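Local structure of putative metal-dependent hydrolase (Bacillus subtilis, 6KNS) at residues S64-D69 and I103-K108; I118-D123 and T143-R148; E238-I241 and G245-W248. The protein is a zinc-binding metallo-beta-lactamase fold protein, probably a hydrolase, whose family relatives include 3'-tRNA processing endoribonucleases. All coordinates share one frame; numbering follows the deposited sequence.

Contact 1: S64-D69 and I103-K108. With ZN (zinc ion), chain H; ZN (zinc ion), chain G.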
ATOM      1  N   SER A  64     -13.230  -8.667  -1.489  1.00 18.90           N
ATOM      2  CA  SER A  64     -13.971  -9.576  -0.611  1.00 19.90           C
ATOM      3  C   SER A  64     -14.558  -8.807   0.590  1.00 19.64           C
ATOM      4  O   SER A  64     -15.657  -9.125   1.052  1.00 19.99           O
ATOM      5  CB  SER A  64     -13.061 -10.672  -0.065  1.00 19.90           C
ATOM      6  OG  SER A  64     -11.940 -10.088   0.600  1.00 18.83           O
ATOM      7  N   HIS A  65     -13.807  -7.833   1.090  1.00 17.97           N
ATOM      8  CA  HIS A  65     -14.210  -7.042   2.231  1.00 18.30           C
ATOM      9  C   HIS A  65     -13.300  -5.833   2.398  1.00 18.53           C
ATOM     10  O   HIS A  65     -12.312  -5.694   1.657  1.00 18.10           O
ATOM     11  CB  HIS A  65     -14.271  -7.878   3.507  1.00 18.45           C
ATOM     12  CG  HIS A  65     -12.949  -8.350   4.058  1.00 20.66           C
ATOM     13  ND1 HIS A  65     -12.103  -9.201   3.375  1.00 18.09           N
ATOM     14  CD2 HIS A  65     -12.402  -8.185   5.292  1.00 19.92           C
ATOM     15  CE1 HIS A  65     -11.081  -9.508   4.162  1.00 21.33           C
ATOM     16  NE2 HIS A  65     -11.236  -8.901   5.327  1.00 16.43           N
ATOM     17  N   TYR A  66     -13.626  -4.958   3.342  1.00 18.18           N
ATOM     18  CA  TYR A  66     -12.971  -3.671   3.409  1.00 19.04           C
ATOM     19  C   TYR A  66     -11.960  -3.483   4.538  1.00 19.90           C
ATOM     20  O   TYR A  66     -11.604  -2.355   4.879  1.00 20.48           O
ATOM     21  CB  TYR A  66     -14.040  -2.584   3.478  1.00 19.59           C
ATOM     22  CG  TYR A  66     -14.997  -2.566   2.265  1.00 19.17           C
ATOM     23  CD1 TYR A  66     -14.559  -2.099   1.043  1.00 19.72           C
ATOM     24  CD2 TYR A  66     -16.298  -2.977   2.362  1.00 18.77           C
ATOM     25  CE1 TYR A  66     -15.379  -2.040  -0.049  1.00 19.90           C
ATOM     26  CE2 TYR A  66     -17.170  -2.916   1.234  1.00 19.50           C
ATOM     27  CZ  TYR A  66     -16.681  -2.465   0.035  1.00 19.60           C
ATOM     28  OH  TYR A  66     -17.444  -2.347  -1.104  1.00 18.24           O
ATOM     29  N   HIS A  67     -11.423  -4.571   5.054  1.00 19.80           N
ATOM     30  CA  HIS A  67     -10.276  -4.507   5.975  1.00 18.72           C
ATOM     31  C   HIS A  67      -9.065  -3.949   5.197  1.00 18.55           C
ATOM     32  O   HIS A  67      -8.898  -4.258   4.014  1.00 18.03           O
ATOM     33  CB  HIS A  67      -9.952  -5.910   6.516  1.00 17.80           C
ATOM     34  CG  HIS A  67     -10.637  -6.266   7.796  1.00 18.28           C
ATOM     35  ND1 HIS A  67     -10.732  -7.569   8.253  1.00 17.46           N
ATOM     36  CD2 HIS A  67     -11.190  -5.486   8.764  1.00 18.99           C
ATOM     37  CE1 HIS A  67     -11.344  -7.577   9.432  1.00 18.93           C
ATOM     38  NE2 HIS A  67     -11.635  -6.325   9.761  1.00 19.33           N
ATOM     39  N   HIS A  68      -8.226  -3.155   5.875  1.00 18.62           N
ATOM     40  CA  HIS A  68      -7.069  -2.473   5.265  1.00 18.41           C
ATOM     41  C   HIS A  68      -6.174  -3.367   4.439  1.00 17.81           C
ATOM     42  O   HIS A  68      -5.727  -3.012   3.339  1.00 18.15           O
ATOM     43  CB  HIS A  68      -6.184  -1.853   6.343  1.00 18.51           C
ATOM     44  CG  HIS A  68      -6.859  -0.816   7.149  1.00 19.91           C
ATOM     45  ND1 HIS A  68      -7.460   0.299   6.593  1.00 20.45           N
ATOM     46  CD2 HIS A  68      -7.045  -0.726   8.494  1.00 20.79           C
ATOM     47  CE1 HIS A  68      -7.961   1.043   7.573  1.00 20.44           C
ATOM     48  NE2 HIS A  68      -7.730   0.435   8.724  1.00 18.62           N
ATOM     49  N   ASP A  69      -5.901  -4.549   4.958  1.00 17.70           N
ATOM     50  CA  ASP A  69      -5.040  -5.495   4.233  1.00 16.69           C
ATOM     51  C   ASP A  69      -5.632  -6.088   2.944  1.00 16.71           C
ATOM     52  O   ASP A  69      -4.926  -6.799   2.214  1.00 16.91           O
ATOM     53  CB  ASP A  69      -4.509  -6.577   5.174  1.00 17.06           C
ATOM     54  CG  ASP A  69      -5.615  -7.425   5.774  1.00 16.74           C
ATOM     55  OD1 ASP A  69      -6.597  -6.838   6.228  1.00 15.80           O
ATOM     56  OD2 ASP A  69      -5.481  -8.659   5.797  1.00 15.79           O
ATOM     57  N   ILE A 103     -21.733   1.031   3.339  1.00 25.81           N
ATOM     58  CA  ILE A 103     -21.990   2.056   2.344  1.00 26.69           C
ATOM     59  C   ILE A 103     -20.828   3.052   2.234  1.00 26.25           C
ATOM     60  O   ILE A 103     -20.423   3.410   1.126  1.00 24.32           O
ATOM     61  CB  ILE A 103     -23.322   2.783   2.609  1.00 27.40           C
ATOM     62  CG1 ILE A 103     -24.493   1.878   2.195  1.00 31.12           C
ATOM     63  CG2 ILE A 103     -23.450   4.064   1.785  1.00 27.82           C
ATOM     64  CD1 ILE A 103     -24.592   1.635   0.648  1.00 30.09           C
ATOM     65  N   GLU A 104     -20.306   3.486   3.373  1.00 26.70           N
ATOM     66  CA  GLU A 104     -19.191   4.432   3.363  1.00 26.90           C
ATOM     67  C   GLU A 104     -17.981   3.866   2.644  1.00 25.30           C
ATOM     68  O   GLU A 104     -17.382   4.553   1.795  1.00 25.04           O
ATOM     69  CB  GLU A 104     -18.794   4.874   4.772  1.00 27.53           C
ATOM     70  CG  GLU A 104     -19.562   6.057   5.226  1.00 33.07           C
ATOM     71  CD  GLU A 104     -18.758   7.104   6.017  1.00 36.65           C
ATOM     72  OE1 GLU A 104     -17.499   7.077   6.097  1.00 38.72           O
ATOM     73  OE2 GLU A 104     -19.440   8.008   6.524  1.00 40.84           O
ATOM     74  N   GLN A 105     -17.643   2.609   2.931  1.00 24.31           N
ATOM     75  CA  GLN A 105     -16.521   1.975   2.247  1.00 22.99           C
ATOM     76  C   GLN A 105     -16.808   1.798   0.761  1.00 22.40           C
ATOM     77  O   GLN A 105     -15.951   2.130  -0.071  1.00 20.12           O
ATOM     78  CB  GLN A 105     -16.139   0.633   2.890  1.00 23.90           C
ATOM     79  CG  GLN A 105     -15.631   0.755   4.329  1.00 25.32           C
ATOM     80  CD  GLN A 105     -14.277   1.449   4.436  1.00 27.20           C
ATOM     81  OE1 GLN A 105     -13.504   1.545   3.467  1.00 28.43           O
ATOM     82  NE2 GLN A 105     -13.984   1.936   5.627  1.00 29.60           N
ATOM     83  N   PHE A 106     -17.996   1.272   0.424  1.00 21.62           N
ATOM     84  CA  PHE A 106     -18.406   1.154  -0.990  1.00 20.90           C
ATOM     85  C   PHE A 106     -18.376   2.486  -1.780  1.00 21.04           C
ATOM     86  O   PHE A 106     -17.990   2.547  -2.977  1.00 19.81           O
ATOM     87  CB  PHE A 106     -19.795   0.508  -1.129  1.00 21.41           C
ATOM     88  CG  PHE A 106     -20.256   0.444  -2.536  1.00 21.78           C
ATOM     89  CD1 PHE A 106     -19.804  -0.569  -3.369  1.00 22.53           C
ATOM     90  CD2 PHE A 106     -21.035   1.447  -3.067  1.00 22.57           C
ATOM     91  CE1 PHE A 106     -20.166  -0.611  -4.679  1.00 22.73           C
ATOM     92  CE2 PHE A 106     -21.405   1.420  -4.396  1.00 25.16           C
ATOM     93  CZ  PHE A 106     -20.973   0.376  -5.208  1.00 24.02           C
ATOM     94  N   GLN A 107     -18.773   3.566  -1.135  1.00 21.20           N
ATOM     95  CA  GLN A 107     -18.741   4.869  -1.819  1.00 22.00           C
ATOM     96  C   GLN A 107     -17.325   5.355  -2.215  1.00 21.25           C
ATOM     97  O   GLN A 107     -17.177   6.173  -3.120  1.00 21.22           O
ATOM     98  CB  GLN A 107     -19.434   5.939  -0.973  1.00 21.79           C
ATOM     99  CG  GLN A 107     -20.950   5.853  -1.002  1.00 23.69           C
ATOM    100  CD  GLN A 107     -21.583   6.695   0.137  1.00 24.79           C
ATOM    101  OE1 GLN A 107     -20.930   6.947   1.184  1.00 24.82           O
ATOM    102  NE2 GLN A 107     -22.823   7.125  -0.066  1.00 18.69           N
ATOM    103  N   LYS A 108     -16.293   4.849  -1.571  1.00 20.62           N
ATOM    104  CA  LYS A 108     -14.961   5.289  -1.899  1.00 21.35           C
ATOM    105  C   LYS A 108     -14.438   4.688  -3.200  1.00 20.80           C
ATOM    106  O   LYS A 108     -13.373   5.098  -3.692  1.00 19.57           O
ATOM    107  CB  LYS A 108     -14.007   4.925  -0.758  1.00 21.89           C
ATOM    108  CG  LYS A 108     -14.283   5.666   0.567  1.00 25.13           C
ATOM    109  CD  LYS A 108     -13.423   5.018   1.678  1.00 29.41           C
ATOM    110  CE  LYS A 108     -13.661   5.584   3.075  1.00 32.59           C
ATOM    111  NZ  LYS A 108     -12.738   4.853   4.025  1.00 34.83           N
TER
HETATM  112 ZN    ZN H 304     -10.236  -9.380   7.299  1.00 24.88          ZN
HETATM  113 ZN    ZN G 303      -7.514 -10.157   5.882  1.00 29.88          ZN
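With CG of Tyr66 beside its backbone N (chi1 -60°) and Gln105 bent at chi2 (-68°), the phenol ring reaches out to helix 103-107 while the glutamine chain runs antiparallel alongside. CB of Gln105 then sits over one face of the Tyr66 ring, 3.6 Å from the ring centroid and 18° off the normal, which meets the geometry of a CH-pi contact. Its closest ring atom is Tyr66 CG, 3.5 Å from Gln105 CB, so the methylene lies nearer the rim than the middle. Farther along the ring, Tyr66 OH lies 3.7 Å from Phe106 CB, at the edge of the Phe106 ring; this is packing against carbon, and the hydroxyl hydrogen-bonds to the carbonyl O of His99. The residues on either side of Tyr66 serve the metal site: His65 NE2 (2.3 Å) and His67 ND1 (2.1 Å) bind one zinc, completed by His140 and Asp161. Asp69 OD2 joins His70, Asp161 and His217 on the other. Ser64 OG takes a bond from His65 ND1 (2.9 Å) that lies in the imidazole plane and so steadies the ring's rotation. The metal-binding loop after strand 60-62 thus packs against helix 103-107, while Gln105 also touches Ile71 of helix 68-71.

Contact 2: I118-D123 and T143-R148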
ATOM      1  N   ILE A 118     -19.129  -0.868  -8.302  1.00 22.05           N
ATOM      2  CA  ILE A 118     -20.345  -1.589  -8.656  1.00 23.35           C
ATOM      3  C   ILE A 118     -20.581  -2.589  -7.553  1.00 23.67           C
ATOM      4  O   ILE A 118     -19.678  -3.372  -7.240  1.00 22.26           O
ATOM      5  CB  ILE A 118     -20.224  -2.314 -10.018  1.00 24.50           C
ATOM      6  CG1 ILE A 118     -19.807  -1.321 -11.121  1.00 26.06           C
ATOM      7  CG2 ILE A 118     -21.558  -3.064 -10.378  1.00 24.38           C
ATOM      8  CD1 ILE A 118     -19.706  -1.975 -12.593  1.00 26.30           C
ATOM      9  N   ALA A 119     -21.770  -2.527  -6.931  1.00 24.74           N
ATOM     10  CA  ALA A 119     -22.114  -3.395  -5.815  1.00 24.74           C
ATOM     11  C   ALA A 119     -22.385  -4.783  -6.357  1.00 25.66           C
ATOM     12  O   ALA A 119     -23.264  -4.942  -7.196  1.00 26.52           O
ATOM     13  CB  ALA A 119     -23.377  -2.877  -5.098  1.00 25.31           C
ATOM     14  N   PHE A 120     -21.687  -5.803  -5.873  1.00 25.35           N
ATOM     15  CA  PHE A 120     -22.119  -7.158  -6.223  1.00 26.31           C
ATOM     16  C   PHE A 120     -23.241  -7.542  -5.314  1.00 28.01           C
ATOM     17  O   PHE A 120     -23.355  -7.001  -4.218  1.00 28.17           O
ATOM     18  CB  PHE A 120     -21.008  -8.205  -6.274  1.00 25.19           C
ATOM     19  CG  PHE A 120     -20.217  -8.423  -4.989  1.00 23.59           C
ATOM     20  CD1 PHE A 120     -20.711  -9.207  -3.965  1.00 26.06           C
ATOM     21  CD2 PHE A 120     -18.921  -7.967  -4.885  1.00 22.95           C
ATOM     22  CE1 PHE A 120     -19.946  -9.483  -2.812  1.00 24.00           C
ATOM     23  CE2 PHE A 120     -18.150  -8.216  -3.745  1.00 22.77           C
ATOM     24  CZ  PHE A 120     -18.683  -8.992  -2.705  1.00 24.26           C
ATOM     25  N   GLN A 121     -24.089  -8.435  -5.792  1.00 30.17           N
ATOM     26  CA  GLN A 121     -25.189  -8.917  -5.007  1.00 32.75           C
ATOM     27  C   GLN A 121     -24.849 -10.358  -4.620  1.00 33.05           C
ATOM     28  O   GLN A 121     -24.638 -11.200  -5.489  1.00 32.99           O
ATOM     29  CB  GLN A 121     -26.499  -8.843  -5.816  1.00 35.00           C
ATOM     30  CG  GLN A 121     -26.929  -7.404  -6.224  1.00 39.19           C
ATOM     31  CD  GLN A 121     -26.789  -6.364  -5.065  1.00 44.70           C
ATOM     32  OE1 GLN A 121     -26.994  -6.688  -3.878  1.00 48.41           O
ATOM     33  NE2 GLN A 121     -26.421  -5.124  -5.417  1.00 45.71           N
ATOM     34  N   PRO A 122     -24.784 -10.636  -3.319  1.00 33.25           N
ATOM     35  CA  PRO A 122     -24.284 -11.911  -2.828  1.00 33.91           C
ATOM     36  C   PRO A 122     -25.122 -13.129  -3.214  1.00 35.11           C
ATOM     37  O   PRO A 122     -24.589 -14.220  -3.228  1.00 34.34           O
ATOM     38  CB  PRO A 122     -24.286 -11.749  -1.300  1.00 33.87           C
ATOM     39  CG  PRO A 122     -24.969 -10.534  -1.003  1.00 34.56           C
ATOM     40  CD  PRO A 122     -25.023  -9.679  -2.232  1.00 33.89           C
ATOM     41  N   ASP A 123     -26.394 -12.925  -3.547  1.00 36.88           N
ATOM     42  CA  ASP A 123     -27.314 -14.020  -3.939  1.00 39.38           C
ATOM     43  C   ASP A 123     -27.446 -14.229  -5.473  1.00 39.50           C
ATOM     44  O   ASP A 123     -28.279 -15.010  -5.911  1.00 40.08           O
ATOM     45  CB  ASP A 123     -28.711 -13.784  -3.315  1.00 40.95           C
ATOM     46  CG  ASP A 123     -29.288 -12.369  -3.632  1.00 44.35           C
ATOM     47  OD1 ASP A 123     -28.495 -11.373  -3.726  1.00 46.94           O
ATOM     48  OD2 ASP A 123     -30.549 -12.243  -3.745  1.00 49.50           O
ATOM     49  N   THR A 143     -18.300  -7.568   7.438  1.00 22.44           N
ATOM     50  CA  THR A 143     -18.938  -8.244   6.334  1.00 22.88           C
ATOM     51  C   THR A 143     -17.892  -8.667   5.318  1.00 22.17           C
ATOM     52  O   THR A 143     -17.033  -7.873   4.908  1.00 20.80           O
ATOM     53  CB  THR A 143     -19.959  -7.308   5.655  1.00 23.42           C
ATOM     54  OG1 THR A 143     -20.876  -6.881   6.641  1.00 23.06           O
ATOM     55  CG2 THR A 143     -20.727  -7.993   4.551  1.00 22.29           C
ATOM     56  N   CYS A 144     -17.925  -9.930   4.941  1.00 22.59           N
ATOM     57  CA  CYS A 144     -16.910 -10.409   4.024  1.00 22.58           C
ATOM     58  C   CYS A 144     -17.511 -11.518   3.187  1.00 23.46           C
ATOM     59  O   CYS A 144     -18.364 -12.259   3.697  1.00 23.89           O
ATOM     60  CB  CYS A 144     -15.651 -10.858   4.808  1.00 22.43           C
ATOM     61  SG  CYS A 144     -14.381 -11.537   3.766  1.00 23.81           S
ATOM     62  N   TYR A 145     -17.124 -11.602   1.896  1.00 23.06           N
ATOM     63  CA  TYR A 145     -17.640 -12.676   1.025  1.00 23.23           C
ATOM     64  C   TYR A 145     -16.536 -13.498   0.395  1.00 22.72           C
ATOM     65  O   TYR A 145     -15.631 -12.951  -0.221  1.00 20.63           O
ATOM     66  CB  TYR A 145     -18.569 -12.133  -0.085  1.00 24.07           C
ATOM     67  CG  TYR A 145     -19.814 -11.562   0.473  1.00 23.12           C
ATOM     68  CD1 TYR A 145     -20.962 -12.334   0.619  1.00 24.54           C
ATOM     69  CD2 TYR A 145     -19.829 -10.267   0.933  1.00 23.02           C
ATOM     70  CE1 TYR A 145     -22.127 -11.793   1.192  1.00 24.76           C
ATOM     71  CE2 TYR A 145     -20.969  -9.718   1.493  1.00 25.50           C
ATOM     72  CZ  TYR A 145     -22.113 -10.472   1.611  1.00 25.26           C
ATOM     73  OH  TYR A 145     -23.211  -9.886   2.187  1.00 28.84           O
ATOM     74  N   ALA A 146     -16.669 -14.829   0.522  1.00 22.92           N
ATOM     75  CA  ALA A 146     -15.849 -15.772  -0.217  1.00 22.63           C
ATOM     76  C   ALA A 146     -16.338 -15.792  -1.646  1.00 22.94           C
ATOM     77  O   ALA A 146     -17.464 -15.368  -1.903  1.00 23.97           O
ATOM     78  CB  ALA A 146     -15.922 -17.151   0.394  1.00 23.01           C
ATOM     79  N   MET A 147     -15.494 -16.244  -2.572  1.00 22.47           N
ATOM     80  CA  MET A 147     -15.838 -16.228  -3.987  1.00 23.45           C
ATOM     81  C   MET A 147     -15.528 -17.546  -4.676  1.00 24.38           C
ATOM     82  O   MET A 147     -14.511 -18.175  -4.404  1.00 24.15           O
ATOM     83  CB  MET A 147     -15.080 -15.134  -4.707  1.00 22.67           C
ATOM     84  CG  MET A 147     -15.312 -13.755  -4.146  1.00 24.14           C
ATOM     85  SD  MET A 147     -14.155 -12.573  -4.855  1.00 24.34           S
ATOM     86  CE  MET A 147     -14.357 -11.298  -3.611  1.00 23.62           C
ATOM     87  N   ARG A 148     -16.432 -17.960  -5.563  1.00 26.27           N
ATOM     88  CA  ARG A 148     -16.227 -19.122  -6.419  1.00 26.67           C
ATOM     89  C   ARG A 148     -16.145 -18.581  -7.838  1.00 26.51           C
ATOM     90  O   ARG A 148     -17.106 -17.967  -8.326  1.00 26.69           O
ATOM     91  CB  ARG A 148     -17.385 -20.089  -6.293  1.00 28.61           C
ATOM     92  CG  ARG A 148     -17.303 -21.212  -7.321  1.00 32.11           C
ATOM     93  CD  ARG A 148     -18.540 -22.088  -7.424  1.00 37.02           C
ATOM     94  NE  ARG A 148     -18.351 -23.297  -6.665  1.00 40.29           N
ATOM     95  CZ  ARG A 148     -18.134 -24.516  -7.142  1.00 40.43           C
ATOM     96  NH1 ARG A 148     -18.133 -24.792  -8.429  1.00 42.72           N
ATOM     97  NH2 ARG A 148     -17.923 -25.479  -6.276  1.00 41.45           N
TER
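Phe120 and Tyr145 meet almost perpendicularly, their ring planes 88° apart and their centroids separated by 5.6 Å. The pair is an offset edge-to-face stack in which Phe120 supplies the edge and Tyr145 the face. CE1 of Phe120 makes the closest approach, 3.8 Å from Tyr145 CD2, and CZ of Phe120 lies 4.1 Å from Tyr145 CB, so the edge is displaced from the centre of the phenol toward its CB end. The chi1 of Phe120 (59°) tucks CG in over its backbone, flanked by N and C, and the ring projects from there toward the tyrosine. Pro122 comes to another part of the same phenol: its CB lies 3.3 Å from Tyr145 CE1, a tight apolar contact, and its CG is 3.7 Å from Tyr145 OH. Two residues of one chain segment therefore hold the phenol along its length, Phe120 near CB and Pro122 near the hydroxyl, with no hydrogen bond between the segments. The arrangement links the two sheets of the metallo-beta-lactamase sandwich: Phe120 lies near the end of strand 115-119, outermost in its sheet within this chain, and Tyr145 belongs to strand 145-150 of the other. Phe120 also stacks on Phe135 of strand 131-137, where Tyr145 touches Lys137.

Contact 3: E238-I241 and G245-W248. With CA (calcium ion), chain E.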
ATOM      1  N   GLU A 238      -2.747 -32.375  -2.927  1.00 30.67           N
ATOM      2  CA  GLU A 238      -1.673 -31.408  -2.948  1.00 29.41           C
ATOM      3  C   GLU A 238      -2.005 -30.152  -2.130  1.00 27.49           C
ATOM      4  O   GLU A 238      -3.079 -29.567  -2.270  1.00 25.50           O
ATOM      5  CB  GLU A 238      -1.385 -30.991  -4.391  1.00 29.36           C
ATOM      6  CG  GLU A 238      -0.083 -30.196  -4.543  1.00 31.31           C
ATOM      7  CD  GLU A 238       0.108 -29.632  -5.951  1.00 32.27           C
ATOM      8  OE1 GLU A 238      -0.690 -29.963  -6.857  1.00 36.52           O
ATOM      9  OE2 GLU A 238       1.029 -28.816  -6.145  1.00 34.19           O
ATOM     10  N   VAL A 239      -1.036 -29.732  -1.316  1.00 26.79           N
ATOM     11  CA  VAL A 239      -1.110 -28.526  -0.508  1.00 25.08           C
ATOM     12  C   VAL A 239       0.183 -27.693  -0.691  1.00 25.12           C
ATOM     13  O   VAL A 239       1.306 -28.191  -0.457  1.00 24.57           O
ATOM     14  CB  VAL A 239      -1.282 -28.845   1.009  1.00 24.49           C
ATOM     15  CG1 VAL A 239      -1.469 -27.526   1.816  1.00 23.98           C
ATOM     16  CG2 VAL A 239      -2.465 -29.810   1.258  1.00 25.51           C
ATOM     17  N   ASN A 240      -0.002 -26.427  -1.073  1.00 23.89           N
ATOM     18  CA  ASN A 240       1.070 -25.461  -1.210  1.00 24.15           C
ATOM     19  C   ASN A 240       0.863 -24.253  -0.297  1.00 23.05           C
ATOM     20  O   ASN A 240      -0.250 -23.944   0.132  1.00 22.30           O
ATOM     21  CB  ASN A 240       1.162 -24.982  -2.665  1.00 24.15           C
ATOM     22  CG  ASN A 240       1.505 -26.116  -3.603  1.00 26.34           C
ATOM     23  OD1 ASN A 240       2.572 -26.678  -3.498  1.00 28.26           O
ATOM     24  ND2 ASN A 240       0.596 -26.479  -4.491  1.00 26.85           N
ATOM     25  N   ILE A 241       1.972 -23.591  -0.014  1.00 22.80           N
ATOM     26  CA  ILE A 241       2.008 -22.324   0.710  1.00 21.32           C
ATOM     27  C   ILE A 241       2.094 -21.215  -0.341  1.00 21.03           C
ATOM     28  O   ILE A 241       2.950 -21.236  -1.211  1.00 21.32           O
ATOM     29  CB  ILE A 241       3.240 -22.251   1.638  1.00 22.00           C
ATOM     30  CG1 ILE A 241       3.268 -23.455   2.615  1.00 23.80           C
ATOM     31  CG2 ILE A 241       3.250 -20.942   2.447  1.00 19.35           C
ATOM     32  CD1 ILE A 241       1.925 -23.649   3.326  1.00 23.27           C
ATOM     33  N   GLY A 245       4.066 -14.363  -6.678  1.00 22.10           N
ATOM     34  CA  GLY A 245       4.616 -15.050  -7.840  1.00 22.24           C
ATOM     35  C   GLY A 245       4.145 -16.476  -8.030  1.00 22.42           C
ATOM     36  O   GLY A 245       4.354 -17.091  -9.095  1.00 22.72           O
ATOM     37  N   PHE A 246       3.552 -17.050  -6.997  1.00 21.84           N
ATOM     38  CA  PHE A 246       2.990 -18.378  -7.141  1.00 22.00           C
ATOM     39  C   PHE A 246       1.964 -18.406  -8.295  1.00 22.51           C
ATOM     40  O   PHE A 246       1.041 -17.595  -8.317  1.00 21.89           O
ATOM     41  CB  PHE A 246       2.302 -18.818  -5.841  1.00 22.02           C
ATOM     42  CG  PHE A 246       1.717 -20.211  -5.914  1.00 21.92           C
ATOM     43  CD1 PHE A 246       0.429 -20.412  -6.397  1.00 22.08           C
ATOM     44  CD2 PHE A 246       2.457 -21.307  -5.489  1.00 23.70           C
ATOM     45  CE1 PHE A 246      -0.101 -21.672  -6.473  1.00 23.92           C
ATOM     46  CE2 PHE A 246       1.924 -22.602  -5.553  1.00 24.20           C
ATOM     47  CZ  PHE A 246       0.653 -22.780  -6.050  1.00 24.46           C
ATOM     48  N   VAL A 247       2.087 -19.372  -9.206  1.00 22.85           N
ATOM     49  CA  VAL A 247       1.226 -19.443 -10.370  1.00 23.89           C
ATOM     50  C   VAL A 247       0.497 -20.775 -10.333  1.00 25.57           C
ATOM     51  O   VAL A 247       1.109 -21.820 -10.159  1.00 25.10           O
ATOM     52  CB  VAL A 247       2.020 -19.269 -11.724  1.00 24.97           C
ATOM     53  CG1 VAL A 247       1.215 -19.705 -12.913  1.00 24.76           C
ATOM     54  CG2 VAL A 247       2.534 -17.791 -11.913  1.00 22.24           C
ATOM     55  N   TRP A 248      -0.824 -20.712 -10.471  1.00 26.17           N
ATOM     56  CA  TRP A 248      -1.649 -21.892 -10.740  1.00 27.87           C
ATOM     57  C   TRP A 248      -2.279 -21.713 -12.100  1.00 29.42           C
ATOM     58  O   TRP A 248      -2.818 -20.656 -12.396  1.00 28.15           O
ATOM     59  CB  TRP A 248      -2.772 -22.031  -9.712  1.00 27.27           C
ATOM     60  CG  TRP A 248      -3.620 -23.240  -9.946  1.00 28.67           C
ATOM     61  CD1 TRP A 248      -3.390 -24.496  -9.464  1.00 29.50           C
ATOM     62  CD2 TRP A 248      -4.825 -23.325 -10.712  1.00 29.09           C
ATOM     63  NE1 TRP A 248      -4.389 -25.343  -9.867  1.00 29.50           N
ATOM     64  CE2 TRP A 248      -5.277 -24.652 -10.634  1.00 29.01           C
ATOM     65  CE3 TRP A 248      -5.580 -22.401 -11.444  1.00 30.09           C
ATOM     66  CZ2 TRP A 248      -6.442 -25.083 -11.244  1.00 30.41           C
ATOM     67  CZ3 TRP A 248      -6.750 -22.844 -12.068  1.00 31.00           C
ATOM     68  CH2 TRP A 248      -7.154 -24.172 -11.966  1.00 30.91           C
TER
HETATM   69 CA    CA E 301       0.633 -28.970  -8.683  1.00 37.25          CA
HETATM   70  O   HOH W   1      -0.151 -26.631  -8.457  1.00 34.07           O
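Asn240 and Phe246 pack where the two sheets of the metallo-beta-lactamase alpha-beta/beta-alpha sandwich meet near the end of the chain: within this chain, strand 238-241 is outermost in one sheet, and strand 247-249 is outermost in the other. The three residues between the segments make the passage from sheet to sheet, and the backbones stay well apart, the nearest CA atoms, of Ile241 and Phe246, being 8.8 Å from each other. Across this gap the interaction is van der Waals packing. The Asn240 side chain runs roughly perpendicular to that of Phe246, with amide and ring planes 47° apart. CE2 of Phe246 comes within 3.8 Å of Asn240 CB, and CZ of Phe246 lies 4.0 Å from Asn240 ND2. With CG anti to its backbone N (chi1 -179°), Phe246 extends its ring toward the asparagine; it also touches Leu214 of strand 212-216 and Val11 of strand 7-13, and so spans both sheets.

Among polar interactions, backbone hydrogen bonds tie Asn240 to Leu213 and Leu215, and Phe246 to Val11. Strand 238-241 adds a metal site. The extended chain of Glu238 carries its carboxylate to a calcium ion, which it grips through both oxygens, OE1 at 2.5 Å and OE2 at 2.6 Å; a water also binds the ion. The same OE2 accepts a bond from Asn240 ND2, which probably helps to hold the carboxylate in place. This bond is 2.9 Å from Asn240 ND2 to Glu238 OE2 and nearly straight (174°), lying in the amide plane but meeting OE2 from above the carboxylate plane.

Contacts 1, 2 and 3 come in series along the chain. The first two adjoin, with centres about 12 Å apart: Ser64 O lies 3.0 Å from Tyr145 N, a probable hydrogen bond, and Phe106 CE1 packs 3.4 Å from Ala119 N, where helix 103-107 leads on to strand 115-119. Contact 3 lies on the opposite side of the chain's centre, about 28 Å from contact 1 and about 24 Å from contact 2, centre to centre. Contacts 2 and 3 reach the same two sheets, bridging them at separate places. The sandwich is thus joined near the dizinc site that contact 1 helps to build (Tyr145 side chain about 11 Å from a zinc), and again near the C-terminus, where Glu238 binds calcium.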